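PDB 3MSW: exported protein, which is of unknown function but folds as a single-layer antiparallel beta-sheet built from beta-hairpin repeats. Local coordinates for residues W66-I74 and E84-F95; D106-Y117 and L128-Y137. All blocks are in the same frame, centred on the assembly; numbering follows the deposited sequence.

Contacts 1 and 2 are two hairpins of one single-layer antiparallel sheet whose strands lie side by side in chain order. Contact 1 joins strand 65-77 to strand 80-89 and takes in the start of strand 94-105; contact 2 pairs strand 111-120 with the outermost strand 125-133. Strands 94-105 and 111-120 are sheet neighbours, which links the two hairpins. Their centres are 27 Å apart, on opposite sides of the chain's centre, and their nearest atoms are about 7 Å apart without touching. No active site is known; the propanediol molecules bound near contact 2 probably come from the crystallisation liquor.

Contact 1 (W66-I74 and E84-F95)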
loop_
_atom_site.group_PDB
_atom_site.type_symbol
_atom_site.label_atom_id
_atom_site.label_comp_id
_atom_site.label_asym_id
_atom_site.label_seq_id
_atom_site.Cartn_x
_atom_site.Cartn_y
_atom_site.Cartn_z
ATOM N N TRP A 66 -3.551 11.476 -13.774
ATOM C CA TRP A 66 -3.165 10.768 -12.557
ATOM C C TRP A 66 -2.033 11.549 -11.901
ATOM O O TRP A 66 -1.214 12.155 -12.595
ATOM C CB TRP A 66 -2.636 9.350 -12.880
ATOM C CG TRP A 66 -3.678 8.412 -13.405
ATOM C CD1 TRP A 66 -3.814 7.973 -14.688
ATOM C CD2 TRP A 66 -4.779 7.855 -12.672
ATOM N NE1 TRP A 66 -4.863 7.083 -14.775
ATOM C CE2 TRP A 66 -5.494 7.017 -13.560
ATOM C CE3 TRP A 66 -5.188 7.920 -11.329
ATOM C CZ2 TRP A 66 -6.634 6.309 -13.169
ATOM C CZ3 TRP A 66 -6.332 7.240 -10.950
ATOM C CH2 TRP A 66 -7.038 6.440 -11.860
ATOM N N GLU A 67 -1.995 11.528 -10.574
ATOM C CA GLU A 67 -0.933 12.154 -9.796
ATOM C C GLU A 67 -0.429 11.182 -8.761
ATOM O O GLU A 67 -1.233 10.464 -8.167
ATOM C CB GLU A 67 -1.422 13.411 -9.104
ATOM C CG GLU A 67 -0.590 14.618 -9.472
ATOM C CD GLU A 67 -1.422 15.865 -9.655
ATOM O OE1 GLU A 67 -2.277 16.136 -8.783
ATOM O OE2 GLU A 67 -1.233 16.564 -10.674
ATOM N N THR A 68 0.902 11.166 -8.556
ATOM C CA THR A 68 1.610 10.310 -7.608
ATOM C C THR A 68 1.075 10.618 -6.192
ATOM O O THR A 68 1.025 11.793 -5.783
ATOM C CB THR A 68 3.122 10.595 -7.704
ATOM O OG1 THR A 68 3.556 10.560 -9.065
ATOM C CG2 THR A 68 3.936 9.648 -6.892
ATOM N N GLU A 69 0.638 9.583 -5.487
ATOM C CA GLU A 69 0.102 9.731 -4.135
ATOM C C GLU A 69 1.026 9.082 -3.099
ATOM O O GLU A 69 1.399 9.720 -2.102
ATOM C CB GLU A 69 -1.325 9.143 -4.057
ATOM C CG GLU A 69 -1.886 9.083 -2.635
ATOM C CD GLU A 69 -3.334 8.660 -2.488
ATOM O OE1 GLU A 69 -4.207 9.295 -3.113
ATOM O OE2 GLU A 69 -3.608 7.768 -1.658
ATOM N N SER A 70 1.406 7.813 -3.335
ATOM C CA SER A 70 2.214 7.092 -2.378
ATOM C C SER A 70 2.945 5.909 -2.994
ATOM O O SER A 70 2.696 5.555 -4.142
ATOM C CB SER A 70 1.344 6.599 -1.222
ATOM O OG SER A 70 0.449 5.582 -1.630
ATOM N N ARG A 71 3.836 5.291 -2.196
ATOM C CA ARG A 71 4.596 4.119 -2.614
ATOM C C ARG A 71 4.727 3.159 -1.425
ATOM O O ARG A 71 4.959 3.622 -0.307
ATOM C CB ARG A 71 5.966 4.575 -3.117
ATOM C CG ARG A 71 6.852 3.432 -3.596
ATOM C CD ARG A 71 7.905 3.931 -4.543
ATOM N NE ARG A 71 7.349 4.101 -5.875
ATOM C CZ ARG A 71 8.034 4.558 -6.912
ATOM N NH1 ARG A 71 9.319 4.878 -6.779
ATOM N NH2 ARG A 71 7.446 4.694 -8.095
ATOM N N THR A 72 4.523 1.833 -1.660
ATOM C CA THR A 72 4.653 0.795 -0.638
ATOM C C THR A 72 5.687 -0.203 -1.138
ATOM O O THR A 72 5.555 -0.734 -2.246
ATOM C CB THR A 72 3.304 0.119 -0.339
ATOM O OG1 THR A 72 2.345 1.100 0.028
ATOM C CG2 THR A 72 3.407 -0.932 0.777
ATOM N N VAL A 73 6.732 -0.437 -0.333
ATOM C CA VAL A 73 7.796 -1.365 -0.675
ATOM C C VAL A 73 7.680 -2.540 0.260
ATOM O O VAL A 73 7.770 -2.359 1.477
ATOM C CB VAL A 73 9.209 -0.704 -0.641
ATOM C CG1 VAL A 73 10.291 -1.722 -1.008
ATOM C CG2 VAL A 73 9.282 0.499 -1.585
ATOM N N ILE A 74 7.468 -3.746 -0.296
ATOM C CA ILE A 74 7.350 -4.977 0.491
ATOM C C ILE A 74 8.594 -5.807 0.222
ATOM O O ILE A 74 8.843 -6.198 -0.923
ATOM C CB ILE A 74 6.054 -5.805 0.179
ATOM C CG1 ILE A 74 4.759 -5.015 0.380
ATOM C CG2 ILE A 74 6.015 -7.088 1.004
ATOM C CD1 ILE A 74 4.177 -4.441 -0.857
ATOM N N GLU A 84 7.331 -0.775 3.873
ATOM C CA GLU A 84 7.563 0.649 4.088
ATOM C C GLU A 84 6.598 1.413 3.228
ATOM O O GLU A 84 6.586 1.245 1.995
ATOM C CB GLU A 84 9.004 1.075 3.754
ATOM C CG GLU A 84 10.018 0.610 4.790
ATOM C CD GLU A 84 11.460 0.995 4.523
ATOM O OE1 GLU A 84 11.716 1.763 3.567
ATOM O OE2 GLU A 84 12.342 0.493 5.252
ATOM N N TYR A 85 5.843 2.308 3.876
ATOM C CA TYR A 85 4.865 3.160 3.220
ATOM C C TYR A 85 5.393 4.589 3.186
ATOM O O TYR A 85 5.718 5.145 4.230
ATOM C CB TYR A 85 3.547 3.093 4.009
ATOM C CG TYR A 85 2.482 4.036 3.505
ATOM C CD1 TYR A 85 1.817 3.792 2.304
ATOM C CD2 TYR A 85 2.104 5.148 4.248
ATOM C CE1 TYR A 85 0.798 4.629 1.861
ATOM C CE2 TYR A 85 1.123 6.024 3.785
ATOM C CZ TYR A 85 0.456 5.745 2.604
ATOM O OH TYR A 85 -0.518 6.594 2.150
ATOM N N SER A 86 5.482 5.177 1.986
ATOM C CA SER A 86 5.970 6.541 1.791
ATOM C C SER A 86 4.904 7.389 1.099
ATOM O O SER A 86 4.164 6.885 0.257
ATOM C CB SER A 86 7.240 6.540 0.944
ATOM O OG SER A 86 8.323 5.928 1.627
ATOM N N VAL A 87 4.831 8.666 1.455
ATOM C CA VAL A 87 3.848 9.592 0.891
ATOM C C VAL A 87 4.585 10.520 -0.067
ATOM O O VAL A 87 5.664 11.022 0.274
ATOM C CB VAL A 87 3.115 10.376 2.027
ATOM C CG1 VAL A 87 2.110 11.376 1.461
ATOM C CG2 VAL A 87 2.410 9.422 2.974
ATOM N N TRP A 88 4.007 10.754 -1.263
ATOM C CA TRP A 88 4.600 11.673 -2.234
ATOM C C TRP A 88 4.511 13.105 -1.698
ATOM O O TRP A 88 3.423 13.560 -1.306
ATOM C CB TRP A 88 3.906 11.563 -3.604
ATOM C CG TRP A 88 4.458 12.497 -4.643
ATOM C CD1 TRP A 88 3.871 13.635 -5.124
ATOM C CD2 TRP A 88 5.726 12.388 -5.306
ATOM N NE1 TRP A 88 4.693 14.235 -6.049
ATOM C CE2 TRP A 88 5.822 13.474 -6.207
ATOM C CE3 TRP A 88 6.776 11.451 -5.256
ATOM C CZ2 TRP A 88 6.933 13.663 -7.029
ATOM C CZ3 TRP A 88 7.872 11.633 -6.084
ATOM C CH2 TRP A 88 7.928 12.711 -6.981
ATOM N N ASN A 89 5.663 13.799 -1.654
ATOM C CA ASN A 89 5.710 15.186 -1.215
ATOM C C ASN A 89 5.819 16.080 -2.488
ATOM O O ASN A 89 6.910 16.232 -3.045
ATOM C CB ASN A 89 6.852 15.417 -0.213
ATOM C CG ASN A 89 6.858 16.784 0.447
ATOM O OD1 ASN A 89 6.534 17.817 -0.156
ATOM N ND2 ASN A 89 7.314 16.831 1.685
ATOM N N LYS A 90 4.660 16.593 -2.964
ATOM C CA LYS A 90 4.516 17.404 -4.192
ATOM C C LYS A 90 5.505 18.563 -4.294
ATOM O O LYS A 90 6.181 18.698 -5.318
ATOM C CB LYS A 90 3.068 17.917 -4.358
ATOM N N GLU A 91 5.613 19.365 -3.218
ATOM C CA GLU A 91 6.505 20.525 -3.114
ATOM C C GLU A 91 7.949 20.170 -2.689
ATOM O O GLU A 91 8.626 20.988 -2.059
ATOM C CB GLU A 91 5.880 21.627 -2.220
ATOM C CG GLU A 91 5.559 21.219 -0.783
ATOM C CD GLU A 91 4.289 20.416 -0.552
ATOM O OE1 GLU A 91 3.338 20.541 -1.358
ATOM O OE2 GLU A 91 4.239 19.675 0.458
ATOM N N LYS A 92 8.421 18.957 -3.059
ATOM C CA LYS A 92 9.759 18.435 -2.756
ATOM C C LYS A 92 10.217 17.507 -3.893
ATOM O O LYS A 92 11.421 17.303 -4.090
ATOM C CB LYS A 92 9.710 17.664 -1.430
ATOM C CG LYS A 92 11.037 17.488 -0.711
ATOM C CD LYS A 92 10.791 16.841 0.651
ATOM C CE LYS A 92 12.047 16.659 1.466
ATOM N NZ LYS A 92 11.750 16.082 2.806
ATOM N N GLY A 93 9.242 16.944 -4.613
ATOM C CA GLY A 93 9.466 16.025 -5.721
ATOM C C GLY A 93 10.077 14.711 -5.299
ATOM O O GLY A 93 10.797 14.082 -6.079
ATOM N N SER A 94 9.771 14.272 -4.064
ATOM C CA SER A 94 10.284 13.020 -3.522
ATOM C C SER A 94 9.282 12.383 -2.558
ATOM O O SER A 94 8.326 13.031 -2.117
ATOM C CB SER A 94 11.625 13.251 -2.826
ATOM O OG SER A 94 11.504 14.149 -1.734
ATOM N N PHE A 95 9.517 11.112 -2.232
ATOM C CA PHE A 95 8.689 10.335 -1.313
ATOM C C PHE A 95 9.196 10.437 0.122
ATOM O O PHE A 95 10.343 10.069 0.388
ATOM C CB PHE A 95 8.685 8.857 -1.735
ATOM C CG PHE A 95 7.783 8.513 -2.888
ATOM C CD1 PHE A 95 6.403 8.434 -2.716
ATOM C CD2 PHE A 95 8.315 8.201 -4.134
ATOM C CE1 PHE A 95 5.568 8.114 -3.787
ATOM C CE2 PHE A 95 7.479 7.885 -5.203
ATOM C CZ PHE A 95 6.112 7.830 -5.018
HETATM O O HOH W 1 -1.813 6.197 -0.542
HETATM O O HOH W 2 0.607 12.382 -1.526
#
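Arg-71 pairs with Ser-86 in an antiparallel beta hairpin, and its side chain reaches beyond that partner to the ring of Phe-95 on the next strand. CB sits over one ring face, 3.8 Å from the Phe-95 centroid, a CH-pi contact. With CG anti to the backbone N (chi1 -179°), the chain runs across the ring; CD passes CE2, and the bend at chi3 carries NE and CZ out past the CE2 edge, so that Phe-95 CE2 lies under one face of the guanidinium, 3.8 Å from Arg-71 CZ. The guanidinium is tilted 30° to the ring, and its NH2 goes to Ser-55 on strand 51-60. A long, partly aliphatic arginine suits this place, covering an aromatic while its charged end finds a polar partner. Trp-88 CE3 lies over the other Phe-95 face, and Thr-68 rests CB on the Trp-88 five-membered ring, 3.9 Å from its centroid. Glu-69 and Ser-70 form a classic beta bulge opposite Thr-56. The hydroxyls of Ser-70 and Tyr-85 and the carboxylate of Glu-69 share a water, which bonds to Ser-70 OG at 2.6 Å, to Tyr-85 OH at 3.0 Å and, as donor, to Glu-69 OE2 at 2.6 Å, while Glu-69 OE1 forms a salt bridge with Lys-39 NZ.

Contact 2 (D106-Y117 and L128-Y137); sequences DNNNQLIAQYAY and LEKDALTPIY. With PGR (R-1,2-propanediol), chain E.
Tyr-137 donates a hydrogen bond from its hydroxyl to Asp-106, OH to OD2 2.6 Å, closing the end of an antiparallel beta hairpin. The carboxylate receives it on its anti lone pair, with its plane turned 75° from the ring. Its other oxygen, OD1, accepts Asn-108 N and Gln-110 N from opposite faces, the first completing an Asx turn; a short acidic side chain thus both shapes the turn and holds the tyrosine. One face of that ring is covered by Ile-112, whose CG1 stands 3.6 Å from the centroid, a branched apolar group well suited to a flat aromatic surface.

Leu-111 O is satisfied twice, by Thr-134 OG1 at 2.8 Å and by Gln-110 NE2 at 2.8 Å. Thr-134 OG1 lies between its own N and carbonyl carbon (chi1 53°), which turns the hydroxyl to that oxygen, while Thr-134 N bonds to Ile-112 O from above the carbonyl plane. Farther along, Gln-114 and Ala-132 exchange two backbone bonds. Ala-132 O also accepts a hydrogen bond from a water that donates as well to Gln-114 OE1, joining amide side chain and backbone. Ala-116 O accepts from Glu-129 N, 2.8 Å away, and also from Lys-130 N, with Ala-116 O to Lys-130 N 3.2 Å; two consecutive residues facing Ala-116 make a classic beta bulge. Small Ala-116 lets Lys-130 CB come alongside its own CB. Leu-128 CD1 approaches the Tyr-117 ring obliquely, closest to CE2, in an off-centre CH-pi contact.

Strand 125-133 is the outermost of the chain's sheet, and on its outer side Leu-133 N donates to propanediol O1, 2.9 Å away and nearly straight at 178°. Strand 111-120 is flanked on its other side by strand 94-105, where Ile-112 and Ala-113 form a second classic bulge against Ile-104.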
loop_
_atom_site.group_PDB
_atom_site.type_symbol
_atom_site.label_atom_id
_atom_site.label_comp_id
_atom_site.label_asym_id
_atom_site.label_seq_id
_atom_site.Cartn_x
_atom_site.Cartn_y
_atom_site.Cartn_z
ATOM N N ASP A 106 6.832 -18.061 11.908
ATOM C CA ASP A 106 7.703 -19.208 12.156
ATOM C C ASP A 106 7.860 -19.912 10.789
ATOM O O ASP A 106 7.387 -19.398 9.771
ATOM C CB ASP A 106 7.155 -20.141 13.267
ATOM C CG ASP A 106 5.820 -20.824 13.015
ATOM O OD1 ASP A 106 5.373 -20.849 11.855
ATOM O OD2 ASP A 106 5.253 -21.386 13.974
ATOM N N ASN A 107 8.493 -21.079 10.766
ATOM C CA ASN A 107 8.720 -21.845 9.544
ATOM C C ASN A 107 7.431 -22.434 8.935
ATOM O O ASN A 107 7.483 -22.938 7.822
ATOM C CB ASN A 107 9.745 -22.966 9.831
ATOM C CG ASN A 107 11.140 -22.489 10.209
ATOM O OD1 ASN A 107 11.862 -23.160 10.959
ATOM N ND2 ASN A 107 11.581 -21.348 9.681
ATOM N N ASN A 108 6.296 -22.416 9.674
ATOM C CA ASN A 108 5.001 -22.934 9.183
ATOM C C ASN A 108 4.071 -21.822 8.729
ATOM O O ASN A 108 2.910 -22.082 8.405
ATOM C CB ASN A 108 4.297 -23.818 10.240
ATOM C CG ASN A 108 5.130 -24.943 10.804
ATOM O OD1 ASN A 108 5.829 -25.658 10.080
ATOM N ND2 ASN A 108 5.031 -25.160 12.113
ATOM N N ASN A 109 4.579 -20.585 8.674
ATOM C CA ASN A 109 3.810 -19.398 8.276
ATOM C C ASN A 109 2.794 -18.956 9.331
ATOM O O ASN A 109 1.810 -18.284 9.008
ATOM C CB ASN A 109 3.166 -19.526 6.876
ATOM C CG ASN A 109 2.910 -18.213 6.222
ATOM O OD1 ASN A 109 3.660 -17.260 6.419
ATOM N ND2 ASN A 109 1.859 -18.138 5.399
ATOM N N GLN A 110 3.010 -19.366 10.588
ATOM C CA GLN A 110 2.176 -18.889 11.691
ATOM C C GLN A 110 2.786 -17.532 12.125
ATOM O O GLN A 110 3.993 -17.459 12.349
ATOM C CB GLN A 110 2.233 -19.900 12.858
ATOM C CG GLN A 110 1.846 -19.316 14.232
ATOM C CD GLN A 110 0.396 -18.879 14.325
ATOM O OE1 GLN A 110 -0.520 -19.645 14.074
ATOM N NE2 GLN A 110 0.159 -17.681 14.790
ATOM N N LEU A 111 1.973 -16.463 12.250
ATOM C CA LEU A 111 2.502 -15.190 12.707
ATOM C C LEU A 111 3.007 -15.316 14.150
ATOM O O LEU A 111 2.284 -15.839 14.991
ATOM C CB LEU A 111 1.400 -14.119 12.650
ATOM C CG LEU A 111 1.856 -12.692 12.960
ATOM C CD1 LEU A 111 2.821 -12.157 11.855
ATOM C CD2 LEU A 111 0.642 -11.772 13.159
ATOM N N ILE A 112 4.248 -14.854 14.422
ATOM C CA ILE A 112 4.817 -14.839 15.774
ATOM C C ILE A 112 4.577 -13.450 16.350
ATOM O O ILE A 112 4.073 -13.338 17.472
ATOM C CB ILE A 112 6.341 -15.169 15.841
ATOM C CG1 ILE A 112 6.666 -16.593 15.339
ATOM C CG2 ILE A 112 6.855 -14.990 17.293
ATOM C CD1 ILE A 112 8.171 -16.821 15.122
ATOM N N ALA A 113 5.014 -12.394 15.608
ATOM C CA ALA A 113 4.929 -11.000 16.059
ATOM C C ALA A 113 4.730 -10.011 14.943
ATOM O O ALA A 113 5.182 -10.213 13.810
ATOM C CB ALA A 113 6.180 -10.634 16.838
ATOM N N GLN A 114 4.068 -8.906 15.274
ATOM C CA GLN A 114 3.874 -7.820 14.322
ATOM C C GLN A 114 4.247 -6.520 14.990
ATOM O O GLN A 114 4.024 -6.361 16.188
ATOM C CB GLN A 114 2.455 -7.815 13.726
ATOM C CG GLN A 114 1.340 -7.530 14.723
ATOM C CD GLN A 114 -0.007 -7.944 14.179
ATOM O OE1 GLN A 114 -0.722 -8.743 14.780
ATOM N NE2 GLN A 114 -0.394 -7.393 13.046
ATOM N N TYR A 115 4.871 -5.627 14.225
ATOM C CA TYR A 115 5.361 -4.335 14.659
ATOM C C TYR A 115 4.901 -3.269 13.677
ATOM O O TYR A 115 4.902 -3.510 12.455
ATOM C CB TYR A 115 6.906 -4.326 14.713
ATOM C CG TYR A 115 7.509 -5.383 15.602
ATOM C CD1 TYR A 115 7.801 -6.656 15.110
ATOM C CD2 TYR A 115 7.885 -5.088 16.907
ATOM C CE1 TYR A 115 8.363 -7.634 15.929
ATOM C CE2 TYR A 115 8.444 -6.057 17.736
ATOM C CZ TYR A 115 8.691 -7.326 17.240
ATOM O OH TYR A 115 9.245 -8.272 18.067
ATOM N N ALA A 116 4.564 -2.080 14.194
ATOM C CA ALA A 116 4.168 -0.917 13.354
ATOM C C ALA A 116 4.924 0.287 13.877
ATOM O O ALA A 116 5.101 0.419 15.097
ATOM C CB ALA A 116 2.672 -0.649 13.464
ATOM N N TYR A 117 5.377 1.135 12.967
ATOM C CA TYR A 117 6.160 2.327 13.268
ATOM C C TYR A 117 5.630 3.473 12.466
ATOM O O TYR A 117 5.168 3.286 11.340
ATOM C CB TYR A 117 7.655 2.158 12.870
ATOM C CG TYR A 117 8.340 0.956 13.475
ATOM C CD1 TYR A 117 8.173 -0.314 12.927
ATOM C CD2 TYR A 117 9.127 1.078 14.623
ATOM C CE1 TYR A 117 8.781 -1.432 13.491
ATOM C CE2 TYR A 117 9.762 -0.035 15.179
ATOM C CZ TYR A 117 9.587 -1.287 14.603
ATOM O OH TYR A 117 10.169 -2.417 15.130
ATOM N N LEU A 128 8.046 3.466 17.554
ATOM C CA LEU A 128 7.255 2.256 17.671
ATOM C C LEU A 128 5.815 2.612 18.075
ATOM O O LEU A 128 5.621 3.309 19.051
ATOM C CB LEU A 128 7.883 1.290 18.704
ATOM C CG LEU A 128 7.137 -0.002 18.926
ATOM C CD1 LEU A 128 7.318 -0.956 17.730
ATOM C CD2 LEU A 128 7.629 -0.697 20.219
ATOM N N GLU A 129 4.822 2.083 17.338
ATOM C CA GLU A 129 3.399 2.339 17.591
ATOM C C GLU A 129 2.692 1.091 18.070
ATOM O O GLU A 129 1.728 1.184 18.824
ATOM C CB GLU A 129 2.711 2.865 16.308
ATOM C CG GLU A 129 3.302 4.161 15.786
ATOM C CD GLU A 129 2.819 5.415 16.471
ATOM O OE1 GLU A 129 1.614 5.729 16.345
ATOM O OE2 GLU A 129 3.654 6.115 17.086
ATOM N N LYS A 130 3.146 -0.077 17.600
ATOM C CA LYS A 130 2.555 -1.350 17.963
ATOM C C LYS A 130 3.584 -2.465 17.915
ATOM O O LYS A 130 4.458 -2.451 17.054
ATOM C CB LYS A 130 1.340 -1.662 17.068
ATOM C CG LYS A 130 0.565 -2.918 17.477
ATOM C CD LYS A 130 -0.649 -3.142 16.600
ATOM C CE LYS A 130 -1.148 -4.562 16.671
ATOM N NZ LYS A 130 -2.285 -4.775 15.736
ATOM N N ASP A 131 3.536 -3.370 18.910
ATOM C CA ASP A 131 4.355 -4.589 18.984
ATOM C C ASP A 131 3.546 -5.630 19.723
ATOM O O ASP A 131 3.240 -5.440 20.908
ATOM C CB ASP A 131 5.734 -4.363 19.644
ATOM C CG ASP A 131 5.715 -4.074 21.122
ATOM O OD1 ASP A 131 5.167 -3.000 21.521
ATOM O OD2 ASP A 131 6.272 -4.892 21.889
ATOM N N ALA A 132 3.173 -6.724 19.051
ATOM C CA ALA A 132 2.374 -7.738 19.740
ATOM C C ALA A 132 2.675 -9.125 19.240
ATOM O O ALA A 132 2.856 -9.342 18.031
ATOM C CB ALA A 132 0.882 -7.437 19.579
ATOM N N LEU A 133 2.746 -10.063 20.182
ATOM C CA LEU A 133 2.905 -11.474 19.893
ATOM C C LEU A 133 1.492 -12.020 19.696
ATOM O O LEU A 133 0.531 -11.463 20.238
ATOM C CB LEU A 133 3.548 -12.211 21.075
ATOM C CG LEU A 133 5.059 -12.060 21.317
ATOM C CD1 LEU A 133 5.442 -12.651 22.704
ATOM C CD2 LEU A 133 5.874 -12.812 20.261
ATOM N N THR A 134 1.356 -13.090 18.916
ATOM C CA THR A 134 0.058 -13.740 18.746
ATOM C C THR A 134 -0.194 -14.636 19.983
ATOM O O THR A 134 0.793 -15.089 20.603
ATOM C CB THR A 134 0.075 -14.608 17.500
ATOM O OG1 THR A 134 1.195 -15.488 17.590
ATOM C CG2 THR A 134 0.077 -13.771 16.207
ATOM N N PRO A 135 -1.476 -14.957 20.318
ATOM C CA PRO A 135 -1.737 -15.827 21.492
ATOM C C PRO A 135 -0.948 -17.146 21.536
ATOM O O PRO A 135 -0.397 -17.453 22.584
ATOM C CB PRO A 135 -3.255 -16.037 21.452
ATOM C CG PRO A 135 -3.775 -14.816 20.782
ATOM C CD PRO A 135 -2.744 -14.496 19.710
ATOM N N ILE A 136 -0.833 -17.893 20.406
ATOM C CA ILE A 136 -0.086 -19.174 20.350
ATOM C C ILE A 136 1.413 -19.008 20.727
ATOM O O ILE A 136 2.022 -19.927 21.270
ATOM C CB ILE A 136 -0.290 -19.911 18.978
ATOM C CG1 ILE A 136 0.108 -21.407 19.048
ATOM C CG2 ILE A 136 0.395 -19.169 17.817
ATOM C CD1 ILE A 136 -0.000 -22.253 17.704
ATOM N N TYR A 137 1.998 -17.850 20.396
ATOM C CA TYR A 137 3.396 -17.535 20.682
ATOM C C TYR A 137 3.601 -16.736 21.975
ATOM O O TYR A 137 4.702 -16.772 22.513
ATOM C CB TYR A 137 4.080 -16.855 19.474
ATOM C CG TYR A 137 4.727 -17.884 18.579
ATOM C CD1 TYR A 137 5.935 -18.482 18.933
ATOM C CD2 TYR A 137 4.086 -18.333 17.424
ATOM C CE1 TYR A 137 6.510 -19.469 18.142
ATOM C CE2 TYR A 137 4.644 -19.332 16.632
ATOM C CZ TYR A 137 5.852 -19.903 17.003
ATOM O OH TYR A 137 6.407 -20.902 16.260
HETATM C C1 PGR E . 1.284 -9.800 23.085
HETATM C C2 PGR E . 0.392 -8.992 24.035
HETATM C C3 PGR E . -0.520 -8.028 23.220
HETATM O O1 PGR E . 2.556 -9.159 22.976
HETATM O O2 PGR E . -0.387 -9.937 24.794
HETATM O O HOH W 3 0.585 -10.289 16.580
#